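Local coordinates for protein leucine--trna ligase (Agrobacterium radiobacter, PDB 5AH5) that probably charges tRNA(Leu) with leucine at the expense of ATP, as a class I aminoacyl-tRNA synthetase, releasing AMP and diphosphate, at residues D593-Y598 / S614-M619; N220-T225 / T408-Q413. All coordinates share one frame; numbering follows the deposited sequence.

Contact 1. Residues D593-Y598 / S614-M619; sequences DAVRCY and SGPQAM
Tyr598 lays one face of its ring on the Gly615-Pro616 peptide, in the type I beta turn from Ser614 to Gln617, which leads into helix 617-632. Helix 592-601 of the class I synthetase core packs here on that turn. With CG anti to the backbone N (chi1 168°), the Tyr598 side chain leaves its helix in the direction of the turn. Its CB lies 4.0 Å from Pro616 CA. At the near end of the ring CD1 approaches Gly615 O to 3.3 Å, while CD2 meets Pro616 CG at 4.1 Å. Gly615 C sits 3.7 Å above the plane, over the ring centre. Farther out, CZ and OH neighbour Gly615 CA. Gly615, having no side chain, brings its CA to 4.0 Å from the Tyr598 ring centroid, 21° off the ring normal, a CH-pi contact.

Beside the tyrosine, Met619 bends at chi2 and chi3 and fits against Cys597: Met619 CG to Cys597 CB is 3.3 Å, tight for two carbons. Pro616 CB rests on Ala594 O at 3.9 Å. No hydrogen bond joins the segments; side-chain carbons pack on one another and on backbone peptides. Helix 583-590 adds Val586 against both Val595 and Pro616, Trp611 meets the Tyr598 ring with steeply inclined planes, and Asp593 hydrogen-bonds His721 and Ile722 of helix 720-729, in the anticodon-binding domain.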
ATOM      1  N   ASP B 593      -9.898  20.960  10.848  1.00 24.85           N
ATOM      2  CA  ASP B 593     -11.111  20.068  10.737  1.00 27.75           C
ATOM      3  C   ASP B 593     -11.754  20.184   9.331  1.00 26.06           C
ATOM      4  O   ASP B 593     -12.036  19.190   8.665  1.00 27.34           O
ATOM      5  CB  ASP B 593     -12.107  20.491  11.794  1.00 26.05           C
ATOM      6  CG  ASP B 593     -11.674  20.135  13.207  1.00 27.43           C
ATOM      7  OD1 ASP B 593     -11.054  19.079  13.474  1.00 27.34           O
ATOM      8  OD2 ASP B 593     -11.981  20.937  14.104  1.00 27.71           O
ATOM      9  N   ALA B 594     -11.907  21.418   8.870  1.00 27.99           N
ATOM     10  CA  ALA B 594     -12.554  21.693   7.582  1.00 28.12           C
ATOM     11  C   ALA B 594     -11.743  21.150   6.440  1.00 31.32           C
ATOM     12  O   ALA B 594     -12.311  20.619   5.494  1.00 26.44           O
ATOM     13  CB  ALA B 594     -12.806  23.182   7.427  1.00 27.02           C
ATOM     14  N   VAL B 595     -10.403  21.168   6.580  1.00 26.49           N
ATOM     15  CA  VAL B 595      -9.544  20.643   5.575  1.00 26.79           C
ATOM     16  C   VAL B 595      -9.687  19.139   5.516  1.00 25.30           C
ATOM     17  O   VAL B 595      -9.835  18.551   4.438  1.00 28.12           O
ATOM     18  CB  VAL B 595      -8.060  21.041   5.834  1.00 26.03           C
ATOM     19  CG1 VAL B 595      -7.152  20.345   4.884  1.00 29.93           C
ATOM     20  CG2 VAL B 595      -7.925  22.542   5.624  1.00 27.85           C
ATOM     21  N   ARG B 596      -9.595  18.515   6.673  1.00 25.45           N
ATOM     22  CA  ARG B 596      -9.640  17.071   6.730  1.00 25.56           C
ATOM     23  C   ARG B 596     -11.033  16.526   6.297  1.00 25.60           C
ATOM     24  O   ARG B 596     -11.109  15.522   5.556  1.00 24.58           O
ATOM     25  CB  ARG B 596      -9.354  16.622   8.136  1.00 26.48           C
ATOM     26  CG  ARG B 596      -7.917  16.909   8.603  1.00 29.43           C
ATOM     27  CD  ARG B 596      -7.775  16.701  10.095  1.00 28.77           C
ATOM     28  NE  ARG B 596      -8.233  15.373  10.481  1.00 29.93           N
ATOM     29  CZ  ARG B 596      -7.897  14.733  11.604  1.00 30.26           C
ATOM     30  NH1 ARG B 596      -6.999  15.226  12.460  1.00 30.51           N
ATOM     31  NH2 ARG B 596      -8.428  13.549  11.843  1.00 29.27           N
ATOM     32  N   CYS B 597     -12.084  17.180   6.765  1.00 25.13           N
ATOM     33  CA  CYS B 597     -13.499  16.751   6.400  1.00 28.03           C
ATOM     34  C   CYS B 597     -13.826  16.949   4.921  1.00 28.51           C
ATOM     35  O   CYS B 597     -14.486  16.095   4.338  1.00 31.33           O
ATOM     36  CB  CYS B 597     -14.513  17.494   7.252  1.00 29.72           C
ATOM     37  SG  CYS B 597     -14.561  16.857   8.953  1.00 35.25           S
ATOM     38  N   TYR B 598     -13.316  18.017   4.288  1.00 29.08           N
ATOM     39  CA  TYR B 598     -13.434  18.151   2.814  1.00 28.59           C
ATOM     40  C   TYR B 598     -12.794  17.009   2.110  1.00 28.92           C
ATOM     41  O   TYR B 598     -13.408  16.428   1.228  1.00 25.56           O
ATOM     42  CB  TYR B 598     -12.896  19.493   2.312  1.00 32.71           C
ATOM     43  CG  TYR B 598     -12.692  19.681   0.802  1.00 35.97           C
ATOM     44  CD1 TYR B 598     -13.779  19.717  -0.109  1.00 38.55           C
ATOM     45  CD2 TYR B 598     -11.410  19.816   0.267  1.00 35.67           C
ATOM     46  CE1 TYR B 598     -13.569  19.913  -1.489  1.00 35.19           C
ATOM     47  CE2 TYR B 598     -11.216  20.012  -1.105  1.00 39.71           C
ATOM     48  CZ  TYR B 598     -12.307  20.050  -1.976  1.00 38.89           C
ATOM     49  OH  TYR B 598     -12.083  20.263  -3.327  1.00 50.10           O
ATOM     50  N   SER B 614     -10.166  26.894  -2.121  1.00 43.85           N
ATOM     51  CA  SER B 614     -11.395  27.355  -1.511  1.00 48.33           C
ATOM     52  C   SER B 614     -12.356  26.186  -1.255  1.00 43.91           C
ATOM     53  O   SER B 614     -13.366  26.403  -0.646  1.00 49.98           O
ATOM     54  CB  SER B 614     -12.068  28.387  -2.421  1.00 53.12           C
ATOM     55  OG  SER B 614     -12.723  27.725  -3.498  1.00 56.77           O
ATOM     56  N   GLY B 615     -12.055  24.974  -1.746  1.00 43.86           N
ATOM     57  CA  GLY B 615     -12.883  23.774  -1.549  1.00 42.49           C
ATOM     58  C   GLY B 615     -13.367  23.451  -0.116  1.00 41.26           C
ATOM     59  O   GLY B 615     -14.429  22.996   0.038  1.00 40.89           O
ATOM     60  N   PRO B 616     -12.539  23.631   0.930  1.00 36.21           N
ATOM     61  CA  PRO B 616     -12.980  23.498   2.295  1.00 33.08           C
ATOM     62  C   PRO B 616     -13.940  24.527   2.808  1.00 32.35           C
ATOM     63  O   PRO B 616     -14.385  24.374   3.936  1.00 28.04           O
ATOM     64  CB  PRO B 616     -11.677  23.662   3.105  1.00 34.03           C
ATOM     65  CG  PRO B 616     -10.613  23.302   2.170  1.00 35.32           C
ATOM     66  CD  PRO B 616     -11.077  23.817   0.857  1.00 35.90           C
ATOM     67  N   GLN B 617     -14.264  25.570   2.047  1.00 32.59           N
ATOM     68  CA  GLN B 617     -15.196  26.583   2.525  1.00 34.39           C
ATOM     69  C   GLN B 617     -16.603  25.967   2.871  1.00 33.47           C
ATOM     70  O   GLN B 617     -17.194  26.311   3.896  1.00 31.71           O
ATOM     71  CB  GLN B 617     -15.314  27.728   1.502  1.00 37.63           C
ATOM     72  CG  GLN B 617     -16.249  28.882   1.873  1.00 43.98           C
ATOM     73  CD  GLN B 617     -15.985  29.483   3.253  1.00 52.13           C
ATOM     74  OE1 GLN B 617     -16.601  29.091   4.290  1.00 61.27           O
ATOM     75  NE2 GLN B 617     -15.083  30.443   3.291  1.00 54.47           N
ATOM     76  N   ALA B 618     -17.080  25.067   2.036  1.00 29.81           N
ATOM     77  CA  ALA B 618     -18.377  24.448   2.243  1.00 36.69           C
ATOM     78  C   ALA B 618     -18.389  23.551   3.536  1.00 35.93           C
ATOM     79  O   ALA B 618     -19.309  23.617   4.335  1.00 31.45           O
ATOM     80  CB  ALA B 618     -18.762  23.677   1.016  1.00 37.62           C
ATOM     81  N   MET B 619     -17.301  22.838   3.802  1.00 32.52           N
ATOM     82  CA  MET B 619     -17.218  22.099   5.049  1.00 33.19           C
ATOM     83  C   MET B 619     -17.116  23.006   6.266  1.00 32.08           C
ATOM     84  O   MET B 619     -17.675  22.744   7.345  1.00 28.99           O
ATOM     85  CB  MET B 619     -16.046  21.151   4.984  1.00 33.63           C
ATOM     86  CG  MET B 619     -16.030  20.104   6.030  1.00 36.46           C
ATOM     87  SD  MET B 619     -17.573  19.131   6.158  1.00 35.95           S
ATOM     88  CE  MET B 619     -17.551  18.150   4.706  1.00 31.91           C
TER

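Contact 2. Residues N220-T225 / T408-Q413; sequences NWIGRT and TQYRLQ. With nucleotides of chain D.
Strands 224-234 and 404-410 run antiparallel, with Arg224-Tyr410 a non-hydrogen-bonded pair and Thr225-Gln409 a hydrogen-bonded one, Thr225 N reaching Gln409 O at 2.7 Å. This pair, part of a larger mixed sheet, lies at the root of the editing domain inserted into the class I synthetase core. Gly223, with positive phi (64°), turns the chain from helix 212-222 into the strand, and its O accepts Arg411 N at 3.1 Å. Arg224 and Tyr410 lie side by side, Arg224 CD 3.6 Å from Tyr410 CE2; Asp198 forms a salt bridge with Arg224 and a hydrogen bond with the Tyr410 hydroxyl, and Asp202 is a second salt-bridge partner of Arg224. Extended from CG to NE, Arg411 carries its guanidinium over one face of the Trp221 indole in a cation-pi contact, CZ 3.9 Å from the six-membered ring centroid, the planes 48° apart. Arg411 NH1 binds Trp221 O at 3.0 Å, on a lone pair in the carbonyl plane, which helps fix the group's rotation. The charge faces the tRNA backbone: Arg411 NE donates to O3' of C80 of chain D (2.9 Å), and Arg411 NH2 to OP1 of A81 of chain D at 3.0 Å.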
ATOM      1  N   ASN B 220       1.011 -10.558 -12.248  1.00 35.62           N
ATOM      2  CA  ASN B 220       1.657 -10.282 -13.515  1.00 37.91           C
ATOM      3  C   ASN B 220       3.124  -9.883 -13.354  1.00 42.12           C
ATOM      4  O   ASN B 220       3.902 -10.111 -14.270  1.00 40.27           O
ATOM      5  CB  ASN B 220       0.990  -9.106 -14.220  1.00 38.24           C
ATOM      6  CG  ASN B 220      -0.443  -9.396 -14.686  1.00 39.34           C
ATOM      7  OD1 ASN B 220      -0.883 -10.540 -14.775  1.00 40.50           O
ATOM      8  ND2 ASN B 220      -1.168  -8.331 -14.978  1.00 37.23           N
ATOM      9  N   TRP B 221       3.484  -9.211 -12.254  1.00 39.40           N
ATOM     10  CA  TRP B 221       4.896  -8.871 -12.003  1.00 37.63           C
ATOM     11  C   TRP B 221       5.742 -10.120 -11.766  1.00 41.56           C
ATOM     12  O   TRP B 221       6.817 -10.275 -12.349  1.00 40.86           O
ATOM     13  CB  TRP B 221       5.044  -7.911 -10.843  1.00 36.65           C
ATOM     14  CG  TRP B 221       6.409  -7.397 -10.732  1.00 34.65           C
ATOM     15  CD1 TRP B 221       7.386  -7.830  -9.874  1.00 33.48           C
ATOM     16  CD2 TRP B 221       6.990  -6.362 -11.526  1.00 32.98           C
ATOM     17  NE1 TRP B 221       8.543  -7.108 -10.090  1.00 33.35           N
ATOM     18  CE2 TRP B 221       8.318  -6.196 -11.088  1.00 31.84           C
ATOM     19  CE3 TRP B 221       6.505  -5.529 -12.551  1.00 30.04           C
ATOM     20  CZ2 TRP B 221       9.174  -5.262 -11.668  1.00 34.59           C
ATOM     21  CZ3 TRP B 221       7.340  -4.609 -13.118  1.00 29.68           C
ATOM     22  CH2 TRP B 221       8.671  -4.466 -12.681  1.00 33.80           C
ATOM     23  N   ILE B 222       5.246 -11.011 -10.918  1.00 41.44           N
ATOM     24  CA  ILE B 222       5.977 -12.236 -10.604  1.00 43.64           C
ATOM     25  C   ILE B 222       6.076 -13.125 -11.846  1.00 48.28           C
ATOM     26  O   ILE B 222       7.168 -13.585 -12.202  1.00 44.72           O
ATOM     27  CB  ILE B 222       5.335 -12.972  -9.439  1.00 43.19           C
ATOM     28  CG1 ILE B 222       5.437 -12.112  -8.156  1.00 41.61           C
ATOM     29  CG2 ILE B 222       5.936 -14.364  -9.278  1.00 40.60           C
ATOM     30  CD1 ILE B 222       4.433 -12.518  -7.095  1.00 40.84           C
ATOM     31  N   GLY B 223       4.914 -13.336 -12.475  1.00 48.19           N
ATOM     32  CA  GLY B 223       4.789 -13.848 -13.832  1.00 43.50           C
ATOM     33  C   GLY B 223       5.311 -15.250 -13.958  1.00 42.55           C
ATOM     34  O   GLY B 223       6.259 -15.499 -14.709  1.00 41.93           O
ATOM     35  N   ARG B 224       4.746 -16.155 -13.187  1.00 41.74           N
ATOM     36  CA  ARG B 224       5.058 -17.593 -13.326  1.00 48.21           C
ATOM     37  C   ARG B 224       4.486 -18.228 -14.644  1.00 55.09           C
ATOM     38  O   ARG B 224       3.296 -18.065 -14.980  1.00 50.42           O
ATOM     39  CB  ARG B 224       4.562 -18.367 -12.108  1.00 45.62           C
ATOM     40  CG  ARG B 224       4.944 -19.833 -12.122  1.00 45.74           C
ATOM     41  CD  ARG B 224       4.651 -20.515 -10.804  1.00 46.87           C
ATOM     42  NE  ARG B 224       3.217 -20.617 -10.570  1.00 46.77           N
ATOM     43  CZ  ARG B 224       2.629 -20.766  -9.379  1.00 54.29           C
ATOM     44  NH1 ARG B 224       3.321 -20.825  -8.233  1.00 53.61           N
ATOM     45  NH2 ARG B 224       1.304 -20.841  -9.330  1.00 59.45           N
ATOM     46  N   THR B 225       5.356 -18.936 -15.368  1.00 60.76           N
ATOM     47  CA  THR B 225       5.081 -19.513 -16.706  1.00 64.49           C
ATOM     48  C   THR B 225       5.366 -21.011 -16.658  1.00 57.29           C
ATOM     49  O   THR B 225       6.277 -21.467 -15.953  1.00 53.59           O
ATOM     50  CB  THR B 225       5.984 -18.848 -17.782  1.00 69.65           C
ATOM     51  OG1 THR B 225       5.592 -17.484 -17.952  1.00 78.51           O
ATOM     52  CG2 THR B 225       5.881 -19.531 -19.143  1.00 79.59           C
ATOM     53  N   THR B 408       9.411 -24.631 -14.970  1.00 77.08           N
ATOM     54  CA  THR B 408       8.683 -23.484 -14.381  1.00 72.70           C
ATOM     55  C   THR B 408       9.576 -22.229 -14.427  1.00 64.61           C
ATOM     56  O   THR B 408      10.621 -22.193 -13.763  1.00 60.12           O
ATOM     57  CB  THR B 408       8.248 -23.756 -12.916  1.00 70.95           C
ATOM     58  OG1 THR B 408       7.515 -24.983 -12.824  1.00 71.50           O
ATOM     59  CG2 THR B 408       7.354 -22.637 -12.405  1.00 71.65           C
ATOM     60  N   GLN B 409       9.161 -21.214 -15.197  1.00 64.12           N
ATOM     61  CA  GLN B 409       9.904 -19.936 -15.314  1.00 60.18           C
ATOM     62  C   GLN B 409       9.183 -18.728 -14.692  1.00 57.08           C
ATOM     63  O   GLN B 409       7.950 -18.667 -14.682  1.00 52.66           O
ATOM     64  CB  GLN B 409      10.213 -19.629 -16.779  1.00 62.77           C
ATOM     65  CG  GLN B 409      10.973 -20.744 -17.533  1.00 67.56           C
ATOM     66  CD  GLN B 409      12.338 -21.149 -16.942  1.00 68.57           C
ATOM     67  OE1 GLN B 409      12.936 -20.461 -16.108  1.00 69.75           O
ATOM     68  NE2 GLN B 409      12.827 -22.287 -17.382  1.00 75.82           N
ATOM     69  N   TYR B 410       9.958 -17.755 -14.206  1.00 45.92           N
ATOM     70  CA  TYR B 410       9.408 -16.572 -13.544  1.00 39.52           C
ATOM     71  C   TYR B 410       9.936 -15.320 -14.193  1.00 39.46           C
ATOM     72  O   TYR B 410      11.124 -15.223 -14.444  1.00 45.30           O
ATOM     73  CB  TYR B 410       9.780 -16.577 -12.064  1.00 41.37           C
ATOM     74  CG  TYR B 410       9.318 -17.800 -11.305  1.00 42.52           C
ATOM     75  CD1 TYR B 410      10.058 -18.988 -11.332  1.00 47.55           C
ATOM     76  CD2 TYR B 410       8.139 -17.781 -10.574  1.00 47.46           C
ATOM     77  CE1 TYR B 410       9.620 -20.112 -10.673  1.00 47.20           C
ATOM     78  CE2 TYR B 410       7.714 -18.889  -9.881  1.00 45.36           C
ATOM     79  CZ  TYR B 410       8.443 -20.050  -9.943  1.00 46.70           C
ATOM     80  OH  TYR B 410       8.000 -21.135  -9.269  1.00 49.37           O
ATOM     81  N   ARG B 411       9.076 -14.343 -14.438  1.00 37.42           N
ATOM     82  CA  ARG B 411       9.509 -13.012 -14.907  1.00 39.51           C
ATOM     83  C   ARG B 411      10.327 -12.215 -13.852  1.00 43.09           C
ATOM     84  O   ARG B 411      11.175 -11.402 -14.203  1.00 45.16           O
ATOM     85  CB  ARG B 411       8.271 -12.232 -15.273  1.00 38.09           C
ATOM     86  CG  ARG B 411       8.459 -10.827 -15.769  1.00 40.48           C
ATOM     87  CD  ARG B 411       7.149 -10.055 -15.767  1.00 41.70           C
ATOM     88  NE  ARG B 411       7.439  -8.646 -16.007  1.00 46.63           N
ATOM     89  CZ  ARG B 411       8.021  -7.806 -15.140  1.00 42.89           C
ATOM     90  NH1 ARG B 411       8.330  -8.181 -13.897  1.00 43.68           N
ATOM     91  NH2 ARG B 411       8.269  -6.563 -15.523  1.00 42.36           N
ATOM     92  N   LEU B 412       9.952 -12.385 -12.589  1.00 41.19           N
ATOM     93  CA  LEU B 412      10.583 -11.774 -11.422  1.00 39.70           C
ATOM     94  C   LEU B 412      12.120 -11.918 -11.472  1.00 40.02           C
ATOM     95  O   LEU B 412      12.666 -13.034 -11.590  1.00 40.55           O
ATOM     96  CB  LEU B 412      10.049 -12.495 -10.176  1.00 37.11           C
ATOM     97  CG  LEU B 412      10.463 -11.995  -8.814  1.00 37.59           C
ATOM     98  CD1 LEU B 412       9.960 -10.592  -8.619  1.00 37.28           C
ATOM     99  CD2 LEU B 412       9.980 -12.896  -7.701  1.00 40.53           C
ATOM    100  N   GLN B 413      12.816 -10.803 -11.379  1.00 35.87           N
ATOM    101  CA  GLN B 413      14.296 -10.854 -11.278  1.00 38.86           C
ATOM    102  C   GLN B 413      14.729 -10.747  -9.802  1.00 41.94           C
ATOM    103  O   GLN B 413      14.068 -10.088  -8.970  1.00 43.45           O
ATOM    104  CB  GLN B 413      14.879  -9.714 -12.048  1.00 36.66           C
ATOM    105  CG  GLN B 413      14.440  -9.716 -13.494  1.00 39.42           C
ATOM    106  CD  GLN B 413      15.029  -8.561 -14.247  1.00 45.20           C
ATOM    107  OE1 GLN B 413      16.057  -8.017 -13.840  1.00 46.60           O
ATOM    108  NE2 GLN B 413      14.377  -8.151 -15.335  1.00 44.91           N
TER
ATOM    109  P     C D  80       3.612  -3.192 -15.825  1.00 40.13           P
ATOM    110  OP1   C D  80       4.801  -3.079 -14.913  1.00 44.66           O
ATOM    111  OP2   C D  80       3.395  -2.214 -16.897  1.00 36.50           O
ATOM    112  O5'   C D  80       3.727  -4.593 -16.551  1.00 37.10           O
ATOM    113  C5'   C D  80       4.260  -5.721 -15.900  1.00 43.01           C
ATOM    114  C4'   C D  80       4.119  -6.917 -16.800  1.00 46.12           C
ATOM    115  O4'   C D  80       2.722  -7.153 -17.127  1.00 51.87           O
ATOM    116  C3'   C D  80       4.782  -6.821 -18.164  1.00 48.03           C
ATOM    117  O3'   C D  80       6.190  -7.003 -18.036  1.00 47.76           O
ATOM    118  C2'   C D  80       4.080  -7.957 -18.886  1.00 46.53           C
ATOM    119  O2'   C D  80       4.510  -9.217 -18.430  1.00 41.33           O
ATOM    120  C1'   C D  80       2.633  -7.724 -18.437  1.00 52.18           C
ATOM    121  N1    C D  80       1.903  -6.797 -19.344  1.00 44.68           N
ATOM    122  C2    C D  80       1.498  -7.270 -20.594  1.00 44.49           C
ATOM    123  O2    C D  80       1.719  -8.454 -20.886  1.00 43.13           O
ATOM    124  N3    C D  80       0.866  -6.429 -21.447  1.00 43.23           N
ATOM    125  C4    C D  80       0.708  -5.145 -21.121  1.00 45.89           C
ATOM    126  N4    C D  80       0.093  -4.347 -21.994  1.00 46.18           N
ATOM    127  C5    C D  80       1.176  -4.618 -19.881  1.00 46.54           C
ATOM    128  C6    C D  80       1.742  -5.476 -19.023  1.00 46.06           C
ATOM    129  P     A D  81       7.229  -6.177 -18.953  1.00 49.57           P
ATOM    130  OP1   A D  81       8.572  -6.577 -18.485  1.00 53.49           O
ATOM    131  OP2   A D  81       6.868  -4.755 -18.981  1.00 36.13           O
ATOM    132  O5'   A D  81       7.002  -6.799 -20.402  1.00 48.69           O
ATOM    133  C5'   A D  81       7.220  -8.213 -20.543  1.00 54.24           C
ATOM    134  C4'   A D  81       6.795  -8.723 -21.895  1.00 57.21           C
ATOM    135  O4'   A D  81       5.350  -8.761 -21.996  1.00 64.17           O
ATOM    136  C3'   A D  81       7.224  -7.929 -23.131  1.00 58.54           C
ATOM    137  O3'   A D  81       8.617  -8.148 -23.349  1.00 62.11           O
ATOM    138  C2'   A D  81       6.279  -8.520 -24.166  1.00 56.87           C
ATOM    139  O2'   A D  81       6.706  -9.788 -24.635  1.00 51.89           O
ATOM    140  C1'   A D  81       4.980  -8.595 -23.353  1.00 58.01           C
ATOM    141  N9    A D  81       4.248  -7.344 -23.473  1.00 52.43           N
ATOM    142  C8    A D  81       4.317  -6.218 -22.692  1.00 51.47           C
ATOM    143  N7    A D  81       3.578  -5.226 -23.125  1.00 48.32           N
ATOM    144  C5    A D  81       2.991  -5.731 -24.278  1.00 60.20           C
ATOM    145  C6    A D  81       2.087  -5.175 -25.201  1.00 54.68           C
ATOM    146  N6    A D  81       1.599  -3.937 -25.104  1.00 54.49           N
ATOM    147  N1    A D  81       1.709  -5.941 -26.247  1.00 55.51           N
ATOM    148  C2    A D  81       2.194  -7.187 -26.340  1.00 61.14           C
ATOM    149  N3    A D  81       3.043  -7.823 -25.535  1.00 60.98           N
ATOM    150  C4    A D  81       3.407  -7.030 -24.512  1.00 62.09           C
ATOM    151  P     G D  79      -0.168   1.040 -15.947  1.00 54.92           P
ATOM    152  OP1   G D  79       0.931   1.645 -15.145  1.00 57.50           O
ATOM    153  OP2   G D  79      -0.265   1.310 -17.405  1.00 47.26           O
ATOM    154  O5'   G D  79      -0.097  -0.536 -15.821  1.00 42.68           O
ATOM    155  C5'   G D  79       0.155  -1.047 -14.517  1.00 44.96           C
ATOM    156  C4'   G D  79       0.010  -2.522 -14.538  1.00 43.93           C
ATOM    157  O4'   G D  79      -1.310  -2.885 -15.062  1.00 44.94           O
ATOM    158  C3'   G D  79       0.964  -3.249 -15.471  1.00 39.07           C
ATOM    159  O3'   G D  79       2.274  -3.343 -14.915  1.00 45.74           O
ATOM    160  C2'   G D  79       0.266  -4.585 -15.559  1.00 39.91           C
ATOM    161  O2'   G D  79       0.374  -5.343 -14.388  1.00 38.28           O
ATOM    162  C1'   G D  79      -1.199  -4.143 -15.702  1.00 39.47           C
ATOM    163  N9    G D  79      -1.608  -3.995 -17.094  1.00 36.70           N
ATOM    164  C8    G D  79      -1.914  -2.847 -17.788  1.00 39.04           C
ATOM    165  N7    G D  79      -2.263  -3.074 -19.025  1.00 39.31           N
ATOM    166  C5    G D  79      -2.169  -4.455 -19.157  1.00 40.33           C
ATOM    167  C6    G D  79      -2.452  -5.295 -20.266  1.00 45.04           C
ATOM    168  O6    G D  79      -2.857  -4.977 -21.393  1.00 46.49           O
ATOM    169  N1    G D  79      -2.233  -6.636 -19.961  1.00 41.43           N
ATOM    170  C2    G D  79      -1.800  -7.109 -18.744  1.00 40.25           C
ATOM    171  N2    G D  79      -1.641  -8.440 -18.641  1.00 35.77           N
ATOM    172  N3    G D  79      -1.565  -6.339 -17.697  1.00 34.92           N
ATOM    173  C4    G D  79      -1.760  -5.034 -17.976  1.00 35.00           C
TER

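Overall arrangement
The two contacts lie on opposite sides of the chain's centre, their centres 46 Å apart and their nearest atoms about 32 Å apart, so neither touches the other. Both segments of contact 2 precede those of contact 1 in the sequence. The Tyr598 side chain of contact 1 is about 12 Å from the bound leucyl-sulfamoyl adenosine, but it is not part of that pocket. The two meet the bound RNA in different ways: contact 2 hydrogen-bonds its backbone, whereas in contact 1 Ala618 packs on a sugar, the nearest atom about 4 Å from the RNA. Asp593's bonds are consistent with contact 1 lying where the core meets the anticodon-binding domain; contact 2 joins core to editing domain.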